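Local coordinates for protein NADH kinase POS5, mitochondrial (Saccharomyces cerevisiae, PDB 3AFO) that phosphorylates NADH, and with about half the preference NAD(+), at the expense of ATP in mitochondria, as a key source of the NADPH used in antioxidant defence, at residues 180-185 with 193-198; 201-206 with 300-305; 210-215 with 226-231. All coordinates share one frame; numbering follows the deposited sequence.

Contact 1 of 3, residues 180-185 with 193-198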
loop_
_atom_site.group_PDB
_atom_site.type_symbol
_atom_site.label_atom_id
_atom_site.label_comp_id
_atom_site.label_asym_id
_atom_site.label_seq_id
_atom_site.Cartn_x
_atom_site.Cartn_y
_atom_site.Cartn_z
ATOM N N ARG A 180 6.766 -14.722 -22.431
ATOM C CA ARG A 180 8.104 -14.759 -21.850
ATOM C C ARG A 180 8.791 -13.408 -22.017
ATOM O O ARG A 180 8.600 -12.730 -23.036
ATOM C CB ARG A 180 8.969 -15.802 -22.561
ATOM C CG ARG A 180 8.687 -17.250 -22.203
ATOM C CD ARG A 180 9.812 -18.163 -22.709
ATOM N NE ARG A 180 9.839 -18.242 -24.170
ATOM C CZ ARG A 180 10.728 -18.941 -24.879
ATOM N NH1 ARG A 180 11.676 -19.646 -24.266
ATOM N NH2 ARG A 180 10.663 -18.942 -26.209
ATOM N N LEU A 181 9.601 -13.043 -21.022
ATOM C CA LEU A 181 10.500 -11.897 -21.117
ATOM C C LEU A 181 11.913 -12.342 -21.518
ATOM O O LEU A 181 12.313 -13.493 -21.293
ATOM C CB LEU A 181 10.568 -11.134 -19.793
ATOM C CG LEU A 181 9.329 -10.407 -19.258
ATOM C CD1 LEU A 181 9.644 -9.752 -17.917
ATOM C CD2 LEU A 181 8.820 -9.373 -20.240
ATOM N N GLU A 182 12.651 -11.416 -22.116
ATOM C CA GLU A 182 14.063 -11.611 -22.410
ATOM C C GLU A 182 14.867 -10.606 -21.621
ATOM O O GLU A 182 14.557 -9.413 -21.631
ATOM C CB GLU A 182 14.338 -11.406 -23.897
ATOM C CG GLU A 182 13.852 -12.512 -24.786
ATOM C CD GLU A 182 14.325 -12.331 -26.227
ATOM O OE1 GLU A 182 15.175 -11.449 -26.491
ATOM O OE2 GLU A 182 13.834 -13.068 -27.095
ATOM N N CYS A 183 15.878 -11.092 -20.914
ATOM C CA CYS A 183 16.843 -10.231 -20.246
ATOM C C CYS A 183 18.156 -10.261 -21.031
ATOM O O CYS A 183 18.728 -11.332 -21.251
ATOM C CB CYS A 183 17.074 -10.700 -18.808
ATOM S SG CYS A 183 18.329 -9.783 -17.908
ATOM N N HIS A 184 18.616 -9.089 -21.458
ATOM C CA HIS A 184 19.909 -8.948 -22.129
ATOM C C HIS A 184 20.872 -8.254 -21.174
ATOM O O HIS A 184 20.695 -7.073 -20.861
ATOM C CB HIS A 184 19.758 -8.117 -23.408
ATOM C CG HIS A 184 18.950 -8.785 -24.477
ATOM N ND1 HIS A 184 17.646 -9.192 -24.286
ATOM C CD2 HIS A 184 19.259 -9.106 -25.754
ATOM C CE1 HIS A 184 17.193 -9.747 -25.396
ATOM N NE2 HIS A 184 18.150 -9.700 -26.303
ATOM N N LEU A 185 21.865 -8.984 -20.679
ATOM C CA LEU A 185 22.874 -8.386 -19.806
ATOM C C LEU A 185 24.074 -7.892 -20.608
ATOM O O LEU A 185 24.708 -8.665 -21.328
ATOM C CB LEU A 185 23.313 -9.365 -18.713
ATOM C CG LEU A 185 24.509 -8.961 -17.835
ATOM C CD1 LEU A 185 24.188 -7.762 -16.948
ATOM C CD2 LEU A 185 24.981 -10.124 -16.976
ATOM N N SER A 193 26.304 -9.444 -25.217
ATOM C CA SER A 193 25.158 -9.624 -24.336
ATOM C C SER A 193 24.945 -11.079 -23.949
ATOM O O SER A 193 25.125 -11.987 -24.762
ATOM C CB SER A 193 23.881 -9.037 -24.954
ATOM O OG SER A 193 23.551 -9.702 -26.157
ATOM N N ILE A 194 24.578 -11.272 -22.687
ATOM C CA ILE A 194 24.185 -12.560 -22.163
ATOM C C ILE A 194 22.649 -12.555 -22.082
ATOM O O ILE A 194 22.057 -11.757 -21.337
ATOM C CB ILE A 194 24.812 -12.801 -20.771
ATOM C CG1 ILE A 194 26.344 -12.635 -20.839
ATOM C CG2 ILE A 194 24.402 -14.170 -20.242
ATOM C CD1 ILE A 194 27.061 -12.462 -19.480
ATOM N N VAL A 195 22.019 -13.424 -22.870
ATOM C CA VAL A 195 20.556 -13.483 -22.966
ATOM C C VAL A 195 19.954 -14.600 -22.100
ATOM O O VAL A 195 20.379 -15.753 -22.147
ATOM C CB VAL A 195 20.084 -13.633 -24.432
ATOM C CG1 VAL A 195 18.568 -13.443 -24.546
ATOM C CG2 VAL A 195 20.820 -12.642 -25.338
ATOM N N THR A 196 18.956 -14.238 -21.304
ATOM C CA THR A 196 18.198 -15.206 -20.524
ATOM C C THR A 196 16.697 -14.990 -20.747
ATOM O O THR A 196 16.266 -13.914 -21.178
ATOM C CB THR A 196 18.537 -15.126 -19.017
ATOM O OG1 THR A 196 18.518 -13.762 -18.587
ATOM C CG2 THR A 196 19.922 -15.708 -18.732
ATOM N N HIS A 197 15.909 -16.022 -20.459
ATOM C CA HIS A 197 14.477 -15.988 -20.682
ATOM C C HIS A 197 13.718 -16.223 -19.382
ATOM O O HIS A 197 14.101 -17.073 -18.580
ATOM C CB HIS A 197 14.094 -17.013 -21.742
ATOM C CG HIS A 197 14.751 -16.765 -23.065
ATOM N ND1 HIS A 197 16.073 -17.073 -23.307
ATOM C CD2 HIS A 197 14.277 -16.216 -24.207
ATOM C CE1 HIS A 197 16.384 -16.728 -24.545
ATOM N NE2 HIS A 197 15.311 -16.208 -25.112
ATOM N N ALA A 198 12.650 -15.451 -19.187
ATOM C CA ALA A 198 11.911 -15.447 -17.924
ATOM C C ALA A 198 10.438 -15.740 -18.115
ATOM O O ALA A 198 9.770 -15.123 -18.945
ATOM C CB ALA A 198 12.090 -14.109 -17.191
#

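Contact 2 of 3, residues 201-206 with 300-305. With NAI (1,4-dihydronicotinamide adenine dinucleotide), chain C.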
loop_
_atom_site.group_PDB
_atom_site.type_symbol
_atom_site.label_atom_id
_atom_site.label_comp_id
_atom_site.label_asym_id
_atom_site.label_seq_id
_atom_site.Cartn_x
_atom_site.Cartn_y
_atom_site.Cartn_z
ATOM N N ASP A 201 9.864 -13.617 -13.766
ATOM C CA ASP A 201 10.448 -12.317 -13.538
ATOM C C ASP A 201 11.940 -12.218 -13.741
ATOM O O ASP A 201 12.661 -13.222 -13.803
ATOM C CB ASP A 201 10.091 -11.824 -12.124
ATOM C CG ASP A 201 10.279 -12.890 -11.053
ATOM O OD1 ASP A 201 11.211 -13.732 -11.154
ATOM O OD2 ASP A 201 9.486 -12.866 -10.085
ATOM N N ILE A 202 12.385 -10.969 -13.830
ATOM C CA ILE A 202 13.779 -10.603 -13.816
ATOM C C ILE A 202 13.914 -9.593 -12.690
ATOM O O ILE A 202 13.161 -8.602 -12.646
ATOM C CB ILE A 202 14.189 -9.966 -15.155
ATOM C CG1 ILE A 202 14.040 -11.009 -16.274
ATOM C CG2 ILE A 202 15.639 -9.402 -15.078
ATOM C CD1 ILE A 202 13.508 -10.457 -17.595
ATOM N N PHE A 203 14.846 -9.825 -11.774
ATOM C CA PHE A 203 15.022 -8.856 -10.681
ATOM C C PHE A 203 16.443 -8.576 -10.262
ATOM O O PHE A 203 17.336 -9.403 -10.445
ATOM C CB PHE A 203 14.108 -9.144 -9.461
ATOM C CG PHE A 203 14.339 -10.473 -8.791
ATOM C CD1 PHE A 203 15.255 -10.598 -7.749
ATOM C CD2 PHE A 203 13.593 -11.578 -9.149
ATOM C CE1 PHE A 203 15.440 -11.829 -7.111
ATOM C CE2 PHE A 203 13.776 -12.815 -8.501
ATOM C CZ PHE A 203 14.697 -12.934 -7.492
ATOM N N LEU A 204 16.628 -7.362 -9.757
ATOM C CA LEU A 204 17.885 -6.875 -9.235
ATOM C C LEU A 204 17.685 -6.680 -7.739
ATOM O O LEU A 204 16.625 -6.216 -7.308
ATOM C CB LEU A 204 18.255 -5.554 -9.904
ATOM C CG LEU A 204 18.561 -5.648 -11.403
ATOM C CD1 LEU A 204 18.590 -4.265 -12.042
ATOM C CD2 LEU A 204 19.906 -6.369 -11.628
ATOM N N HIS A 205 18.682 -7.056 -6.945
ATOM C CA HIS A 205 18.554 -6.977 -5.494
ATOM C C HIS A 205 19.922 -6.767 -4.853
ATOM O O HIS A 205 20.916 -7.301 -5.343
ATOM C CB HIS A 205 17.899 -8.241 -4.943
ATOM C CG HIS A 205 17.280 -8.053 -3.592
ATOM N ND1 HIS A 205 18.027 -7.983 -2.438
ATOM C CD2 HIS A 205 15.991 -7.887 -3.215
ATOM C CE1 HIS A 205 17.226 -7.785 -1.407
ATOM N NE2 HIS A 205 15.984 -7.735 -1.850
ATOM N N ARG A 206 19.963 -5.993 -3.769
ATOM C CA ARG A 206 21.198 -5.736 -3.022
ATOM C C ARG A 206 21.798 -7.022 -2.452
ATOM O O ARG A 206 23.001 -7.096 -2.234
ATOM C CB ARG A 206 20.963 -4.705 -1.911
ATOM C CG ARG A 206 19.997 -5.156 -0.810
ATOM C CD ARG A 206 19.892 -4.125 0.318
ATOM N NE ARG A 206 18.987 -4.582 1.377
ATOM C CZ ARG A 206 19.330 -5.398 2.373
ATOM N NH1 ARG A 206 20.579 -5.849 2.477
ATOM N NH2 ARG A 206 18.427 -5.754 3.282
ATOM N N LYS A 300 22.684 -8.122 -7.194
ATOM C CA LYS A 300 22.530 -9.462 -7.733
ATOM C C LYS A 300 21.454 -9.448 -8.812
ATOM O O LYS A 300 20.445 -8.762 -8.667
ATOM C CB LYS A 300 22.167 -10.464 -6.631
ATOM C CG LYS A 300 22.397 -11.928 -7.020
ATOM C CD LYS A 300 21.998 -12.905 -5.911
ATOM C CE LYS A 300 22.861 -12.761 -4.664
ATOM N NZ LYS A 300 24.312 -13.045 -4.905
ATOM N N LEU A 301 21.681 -10.194 -9.891
ATOM C CA LEU A 301 20.673 -10.384 -10.918
ATOM C C LEU A 301 20.113 -11.802 -10.831
ATOM O O LEU A 301 20.879 -12.791 -10.867
ATOM C CB LEU A 301 21.277 -10.134 -12.309
ATOM C CG LEU A 301 20.404 -10.507 -13.515
ATOM C CD1 LEU A 301 19.167 -9.610 -13.652
ATOM C CD2 LEU A 301 21.231 -10.484 -14.807
ATOM N N SER A 302 18.789 -11.907 -10.734
ATOM C CA SER A 302 18.128 -13.198 -10.792
ATOM C C SER A 302 17.062 -13.244 -11.873
ATOM O O SER A 302 16.416 -12.236 -12.173
ATOM C CB SER A 302 17.515 -13.561 -9.435
ATOM O OG SER A 302 18.490 -13.465 -8.407
ATOM N N VAL A 303 16.886 -14.428 -12.455
ATOM C CA VAL A 303 15.915 -14.637 -13.519
ATOM C C VAL A 303 15.115 -15.868 -13.100
ATOM O O VAL A 303 15.685 -16.954 -12.900
ATOM C CB VAL A 303 16.597 -14.894 -14.889
ATOM C CG1 VAL A 303 15.557 -15.291 -15.936
ATOM C CG2 VAL A 303 17.405 -13.684 -15.361
ATOM N N ASP A 304 13.804 -15.695 -12.940
ATOM C CA ASP A 304 12.930 -16.732 -12.348
ATOM C C ASP A 304 13.488 -17.313 -11.041
ATOM O O ASP A 304 13.330 -18.499 -10.760
ATOM C CB ASP A 304 12.621 -17.833 -13.369
ATOM C CG ASP A 304 11.780 -17.328 -14.517
ATOM O OD1 ASP A 304 11.152 -16.262 -14.341
ATOM O OD2 ASP A 304 11.734 -17.976 -15.590
ATOM N N GLY A 305 14.127 -16.464 -10.238
ATOM C CA GLY A 305 14.631 -16.886 -8.931
ATOM C C GLY A 305 16.049 -17.438 -8.928
ATOM O O GLY A 305 16.678 -17.518 -7.870
HETATM P PA NAI C . 11.122 -20.349 -4.188
HETATM O O1A NAI C . 10.562 -21.649 -3.690
HETATM O O2A NAI C . 12.318 -19.728 -3.286
HETATM O O5B NAI C . 10.053 -19.208 -4.205
HETATM C C5B NAI C . 8.848 -19.519 -4.715
HETATM C C4B NAI C . 7.794 -19.134 -3.742
HETATM O O4B NAI C . 7.008 -18.256 -4.591
HETATM C C3B NAI C . 7.054 -20.462 -3.631
HETATM O O3B NAI C . 6.140 -20.405 -2.534
HETATM C C2B NAI C . 6.314 -20.491 -4.970
HETATM O O2B NAI C . 5.131 -21.277 -4.907
HETATM C C1B NAI C . 5.911 -19.026 -5.137
HETATM N N9A NAI C . 5.753 -18.670 -6.576
HETATM C C8A NAI C . 6.671 -18.765 -7.544
HETATM N N7A NAI C . 6.131 -18.348 -8.702
HETATM C C5A NAI C . 4.876 -17.965 -8.460
HETATM C C6A NAI C . 3.840 -17.446 -9.239
HETATM N N6A NAI C . 3.979 -17.208 -10.559
HETATM N N1A NAI C . 2.665 -17.181 -8.635
HETATM C C2A NAI C . 2.475 -17.395 -7.341
HETATM N N3A NAI C . 3.439 -17.884 -6.575
HETATM C C4A NAI C . 4.639 -18.181 -7.106
HETATM O O3 NAI C . 11.788 -20.460 -5.705
HETATM P PN NAI C . 10.993 -21.053 -6.969
HETATM O O1N NAI C . 9.830 -21.877 -6.505
HETATM O O2N NAI C . 12.057 -21.565 -7.858
HETATM O O5D NAI C . 10.319 -19.759 -7.706
HETATM C C5D NAI C . 11.118 -18.660 -8.109
HETATM C C4D NAI C . 10.378 -17.364 -7.823
HETATM O O4D NAI C . 10.564 -17.082 -6.416
HETATM C C3D NAI C . 11.011 -16.149 -8.482
HETATM O O3D NAI C . 10.583 -16.024 -9.845
HETATM C C2D NAI C . 10.453 -15.007 -7.603
HETATM O O2D NAI C . 9.284 -14.447 -8.221
HETATM C C1D NAI C . 10.044 -15.751 -6.298
HETATM N N1N NAI C . 10.680 -15.056 -5.168
HETATM C C2N NAI C . 9.840 -14.438 -4.248
HETATM C C3N NAI C . 10.356 -13.742 -3.168
HETATM C C7N NAI C . 9.363 -13.091 -2.171
HETATM O O7N NAI C . 9.739 -12.490 -1.168
HETATM N N7N NAI C . 8.089 -13.241 -2.476
HETATM C C4N NAI C . 11.745 -13.666 -3.006
HETATM C C5N NAI C . 12.614 -14.283 -3.931
HETATM C C6N NAI C . 12.094 -14.977 -5.025
#

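Contact 3 of 3, residues 210-215 with 226-231. With NAI (1,4-dihydronicotinamide adenine dinucleotide), chain F.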
loop_
_atom_site.group_PDB
_atom_site.type_symbol
_atom_site.label_atom_id
_atom_site.label_comp_id
_atom_site.label_asym_id
_atom_site.label_seq_id
_atom_site.Cartn_x
_atom_site.Cartn_y
_atom_site.Cartn_z
ATOM N N PRO A 210 24.949 -4.732 2.356
ATOM C CA PRO A 210 24.114 -4.001 3.316
ATOM C C PRO A 210 23.635 -2.656 2.776
ATOM O O PRO A 210 22.775 -2.014 3.396
ATOM C CB PRO A 210 25.049 -3.785 4.510
ATOM C CG PRO A 210 26.421 -3.830 3.952
ATOM C CD PRO A 210 26.376 -4.731 2.744
ATOM N N HIS A 211 24.198 -2.240 1.643
ATOM C CA HIS A 211 23.877 -0.947 1.046
ATOM C C HIS A 211 22.821 -1.091 -0.034
ATOM O O HIS A 211 22.689 -2.144 -0.668
ATOM C CB HIS A 211 25.125 -0.295 0.456
ATOM C CG HIS A 211 26.337 -0.432 1.320
ATOM N ND1 HIS A 211 26.473 0.227 2.524
ATOM C CD2 HIS A 211 27.467 -1.161 1.161
ATOM C CE1 HIS A 211 27.635 -0.086 3.066
ATOM N NE2 HIS A 211 28.260 -0.924 2.257
ATOM N N LEU A 212 22.081 -0.013 -0.243
ATOM C CA LEU A 212 20.984 -0.016 -1.189
ATOM C C LEU A 212 21.540 0.068 -2.602
ATOM O O LEU A 212 22.599 0.663 -2.820
ATOM C CB LEU A 212 20.032 1.155 -0.899
ATOM C CG LEU A 212 19.115 1.007 0.326
ATOM C CD1 LEU A 212 19.858 1.083 1.672
ATOM C CD2 LEU A 212 18.047 2.054 0.309
ATOM N N THR A 213 20.826 -0.546 -3.544
ATOM C CA THR A 213 21.146 -0.444 -4.965
ATOM C C THR A 213 20.739 0.945 -5.441
ATOM O O THR A 213 19.825 1.544 -4.884
ATOM C CB THR A 213 20.368 -1.492 -5.808
ATOM O OG1 THR A 213 18.969 -1.182 -5.794
ATOM C CG2 THR A 213 20.557 -2.906 -5.259
ATOM N N ASN A 214 21.434 1.464 -6.446
ATOM C CA ASN A 214 21.061 2.716 -7.083
ATOM C C ASN A 214 20.901 2.406 -8.554
ATOM O O ASN A 214 21.891 2.099 -9.224
ATOM C CB ASN A 214 22.146 3.775 -6.879
ATOM C CG ASN A 214 22.389 4.092 -5.406
ATOM O OD1 ASN A 214 21.624 4.834 -4.779
ATOM N ND2 ASN A 214 23.458 3.533 -4.850
ATOM N N LEU A 215 19.663 2.456 -9.049
ATOM C CA LEU A 215 19.337 1.979 -10.394
ATOM C C LEU A 215 18.669 3.048 -11.247
ATOM O O LEU A 215 17.691 3.677 -10.821
ATOM C CB LEU A 215 18.401 0.774 -10.324
ATOM C CG LEU A 215 18.718 -0.363 -9.361
ATOM C CD1 LEU A 215 17.555 -1.348 -9.414
ATOM C CD2 LEU A 215 20.038 -1.055 -9.718
ATOM N N ARG A 226 15.536 7.396 -11.197
ATOM C CA ARG A 226 16.532 6.694 -10.382
ATOM C C ARG A 226 15.859 6.166 -9.128
ATOM O O ARG A 226 15.179 6.915 -8.419
ATOM C CB ARG A 226 17.647 7.650 -9.958
ATOM C CG ARG A 226 18.567 7.107 -8.863
ATOM C CD ARG A 226 19.939 6.745 -9.421
ATOM N NE ARG A 226 20.951 7.088 -8.451
ATOM C CZ ARG A 226 22.252 7.181 -8.695
ATOM N NH1 ARG A 226 22.763 6.947 -9.909
ATOM N NH2 ARG A 226 23.039 7.519 -7.703
ATOM N N THR A 227 16.047 4.887 -8.836
ATOM C CA THR A 227 15.550 4.364 -7.576
ATOM C C THR A 227 16.703 3.875 -6.697
ATOM O O THR A 227 17.641 3.226 -7.188
ATOM C CB THR A 227 14.466 3.276 -7.769
ATOM O OG1 THR A 227 14.035 2.785 -6.487
ATOM C CG2 THR A 227 14.980 2.106 -8.625
ATOM N N THR A 228 16.603 4.190 -5.408
ATOM C CA THR A 228 17.520 3.722 -4.368
ATOM C C THR A 228 16.712 2.790 -3.467
ATOM O O THR A 228 15.767 3.229 -2.801
ATOM C CB THR A 228 18.081 4.912 -3.579
ATOM O OG1 THR A 228 18.870 5.724 -4.455
ATOM C CG2 THR A 228 18.949 4.452 -2.411
ATOM N N ALA A 229 17.051 1.501 -3.473
ATOM C CA ALA A 229 16.140 0.478 -2.939
ATOM C C ALA A 229 16.857 -0.816 -2.640
ATOM O O ALA A 229 18.045 -0.944 -2.941
ATOM C CB ALA A 229 15.025 0.217 -3.965
ATOM N N ASP A 230 16.135 -1.786 -2.074
ATOM C CA ASP A 230 16.595 -3.176 -2.107
ATOM C C ASP A 230 16.811 -3.641 -3.548
ATOM O O ASP A 230 17.746 -4.405 -3.832
ATOM C CB ASP A 230 15.601 -4.115 -1.401
ATOM C CG ASP A 230 15.724 -4.071 0.101
ATOM O OD1 ASP A 230 16.624 -3.371 0.620
ATOM O OD2 ASP A 230 14.913 -4.733 0.769
ATOM N N GLY A 231 15.922 -3.209 -4.452
ATOM C CA GLY A 231 16.012 -3.590 -5.857
ATOM C C GLY A 231 14.747 -3.291 -6.641
ATOM O O GLY A 231 13.958 -2.429 -6.257
HETATM P PA NAI F . 22.862 3.655 4.689
HETATM O O1A NAI F . 23.663 4.803 4.175
HETATM O O2A NAI F . 23.138 2.263 3.937
HETATM O O5B NAI F . 21.343 3.743 4.395
HETATM C C5B NAI F . 20.582 4.572 5.121
HETATM C C4B NAI F . 19.670 5.311 4.203
HETATM O O4B NAI F . 18.546 5.406 5.078
HETATM C C3B NAI F . 20.293 6.698 4.100
HETATM O O3B NAI F . 19.623 7.415 3.058
HETATM C C2B NAI F . 19.956 7.260 5.479
HETATM O O2B NAI F . 19.945 8.688 5.500
HETATM C C1B NAI F . 18.533 6.737 5.649
HETATM N N9A NAI F . 18.129 6.596 7.064
HETATM C C8A NAI F . 18.819 5.982 8.040
HETATM N N7A NAI F . 18.137 6.078 9.180
HETATM C C5A NAI F . 17.008 6.746 8.924
HETATM C C6A NAI F . 15.918 7.130 9.691
HETATM N N6A NAI F . 15.837 6.834 11.002
HETATM N N1A NAI F . 14.928 7.812 9.091
HETATM C C2A NAI F . 14.964 8.112 7.799
HETATM N N3A NAI F . 15.982 7.759 7.035
HETATM C C4A NAI F . 17.009 7.073 7.573
HETATM O O3 NAI F . 23.167 3.275 6.274
HETATM P PN NAI F . 22.982 4.234 7.543
HETATM O O1N NAI F . 22.923 5.652 7.111
HETATM O O2N NAI F . 23.998 3.780 8.515
HETATM O O5D NAI F . 21.508 3.814 8.096
HETATM C C5D NAI F . 21.233 2.438 8.442
HETATM C C4D NAI F . 19.784 2.098 8.066
HETATM O O4D NAI F . 19.740 1.785 6.668
HETATM C C3D NAI F . 19.266 0.803 8.694
HETATM O O3D NAI F . 18.878 1.042 10.052
HETATM C C2D NAI F . 18.034 0.521 7.813
HETATM O O2D NAI F . 16.845 1.097 8.396
HETATM C C1D NAI F . 18.382 1.266 6.496
HETATM N N1N NAI F . 18.223 0.286 5.396
HETATM C C2N NAI F . 17.195 0.520 4.469
HETATM C C3N NAI F . 16.963 -0.361 3.422
HETATM C C7N NAI F . 15.819 -0.034 2.443
HETATM O O7N NAI F . 15.538 -0.760 1.484
HETATM N N7N NAI F . 15.160 1.071 2.750
HETATM C C4N NAI F . 17.756 -1.511 3.291
HETATM C C5N NAI F . 18.789 -1.760 4.220
HETATM C C6N NAI F . 19.025 -0.872 5.268
#

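Contact 1 of 3, residues 180-185 with 193-198
With CG turned anti to the carbonyl carbon in both residues (chi1 -73° in Glu182, -60° in His197), the side chains of Glu182 and His197 run alongside each other from one face of the hairpin made by strands 174-186 and 194-198. The touching is done by carbon: CG of Glu182 comes within 3.8 Å of CD2 of His197, approaching the ring obliquely. The carboxylate is turned 69° from the imidazole plane, and OE2 of Glu182 stays 4.0 Å from NE2 of His197. An alanine in place of Glu182 would remove the methylene lying against His197 and would probably set that imidazole freer to turn. Further along the same face Val195 covers the ring of His184, its CG1 4.2 Å from the ring centroid in a CH-pi contact, while CG2 of Val195 lies 3.9 Å from CD2 of His184. At the other end CD2 of His197 stands over a face of the Arg180 guanidinium, whose polar partners lie elsewhere: a salt bridge to Glu322 and the carbonyls of Phe134 and Thr137.

The opposite face carries the hydrogen-bonded pairs Leu181 with Ala198, Cys183 with Thr196, and Leu185 with Ile194. OG1 of Thr196 rests 3.4 Å from CB of Cys183, and CD2 of Leu185 meets CD1 of Ile194 at 4.0 Å. Each of these pairs exchanges two backbone bonds, six in all, a regular antiparallel ladder.

This is a worked case of a hairpin in a beta sandwich, strand 174-186 also pairing with strand 316-321. Its mostly apolar face, with Leu185 on Leu311 and Ala198 on Val303, packs against the facing sheet; the face of Glu182, His184, Val195 and His197 is held by carbon contacts, among them the valine over the imidazole, so the ladder supplies the directional bonding.

Contact 2 of 3, residues 201-206 with 300-305
Phe203 lays one face of its ring over Ser302, its partner on strand 299-303. CB of Ser302 lies 3.8 Å from the ring centroid, a CH-pi contact displaced toward the rim, with CZ of Phe203 the nearest ring atom at 3.5 Å. The ring gets there because CG sits between the backbone N and the carbonyl carbon (chi1 61°), and it also meets Tyr243 edge-to-face.

Lys300 meets strand 201-205 through its backbone and CB. Its N gives an almost straight bond of 2.7 Å to O of His205, and its CB packs on the same oxygen at 3.6 Å. Its ammonium makes a salt bridge to Asp310 and a hydrogen bond to Asn208 of the second subunit, less certain because the side chain is modelled in two conformers.

Asp201 works in two directions. Its backbone N is held by OD1 of Asp304 at 3.0 Å, a carboxylate that also accepts from the amides of Asn200 and Met199. Its own carboxylate faces the nicotinamide ribose of NADH, where OD2 of Asp201 meets O2D of NADH at a doubtfully short 2.5 Å. At Gly305 a CB would run into C5D of that cofactor.

Strand 201-205 lies between strands 231-235 and 299-303 of one sheet. Ile202, Leu204 and Leu301 pack behind it on Ile317 of strand 316-321, while Asp201 and Phe203 look toward NADH and Tyr243 of helix 243-246.

Contact 3 of 3, residues 210-215 with 226-231
Thr213 grips the carbonyl of Ala229 twice, and this pair of hydrogen bonds to one acceptor leads the polar interactions of the hairpin between strands 213-219 and 222-228. The backbone N of Thr213 reaches O of Ala229 at 2.9 Å nearly along the C=O axis. From above the carbonyl plane, 53° out of it, OG1 of Thr213 adds a second bond of 3.0 Å; chi1 of 68° places the hydroxyl between the backbone N and the carbonyl carbon, within reach of that oxygen. Reciprocal backbone bonds join Leu215 with Thr227, and N of Ala229 returns a bond to O of Thr213.

Apolar contacts flank the ladder. CB of Leu215 meets CG2 of Thr227 at 4.0 Å on the face that also brings Leu215 onto Leu204. CD2 of Leu212 lies 3.7 Å from CG2 of Thr228, the two side chains crossing at about a right angle. The branches of Leu212 also turn to an NADH held largely by residues of the second subunit: CD1 of Leu212 is 3.7 Å from C3N of the nicotinamide, and CD2 of Leu212 is as close to C7N of the carboxamide.

Charged groups mark both ends. The Arg226 guanidinium is crossed on one face by CB of Asn214, 3.9 Å from NE of Arg226, and NH2 of Arg226 is hydrogen-bonded to O of Ser288. At the far end the chain turns a corner, where Asp230 and Gly231 both face Ile264 in a classic beta bulge. The carboxylate of Asp230 forms a salt bridge with Arg206 and accepts from the hydroxyl of Tyr243 of the second subunit.

Together, Thr213 and the bulge probably help to set the chain's path beside the subunit boundary, while Leu212 offers a hydrocarbon surface to the dihydronicotinamide bound there.

In the fold
Contact 2 and contact 3 are buried, whereas contact 1 is only partly so and has exposed residues toward its 193-195 end. Contacts 1 and 3 each close a local hairpin and reach the same nine-stranded sheet, but do not touch each other. Contact 2 instead joins strands far apart in sequence in the facing sheet, and touches both others, contact 1 through Thr196 on Val303 and contact 3 through the salt bridge of Arg206 with Asp230. Chemistry follows place. Contact 1 is mostly ladder and carbon packing, with no bound cofactor in touch; contact 2 offers a carboxylate to NADH of its own subunit, and contact 3 a leucine to the NADH across the subunit boundary.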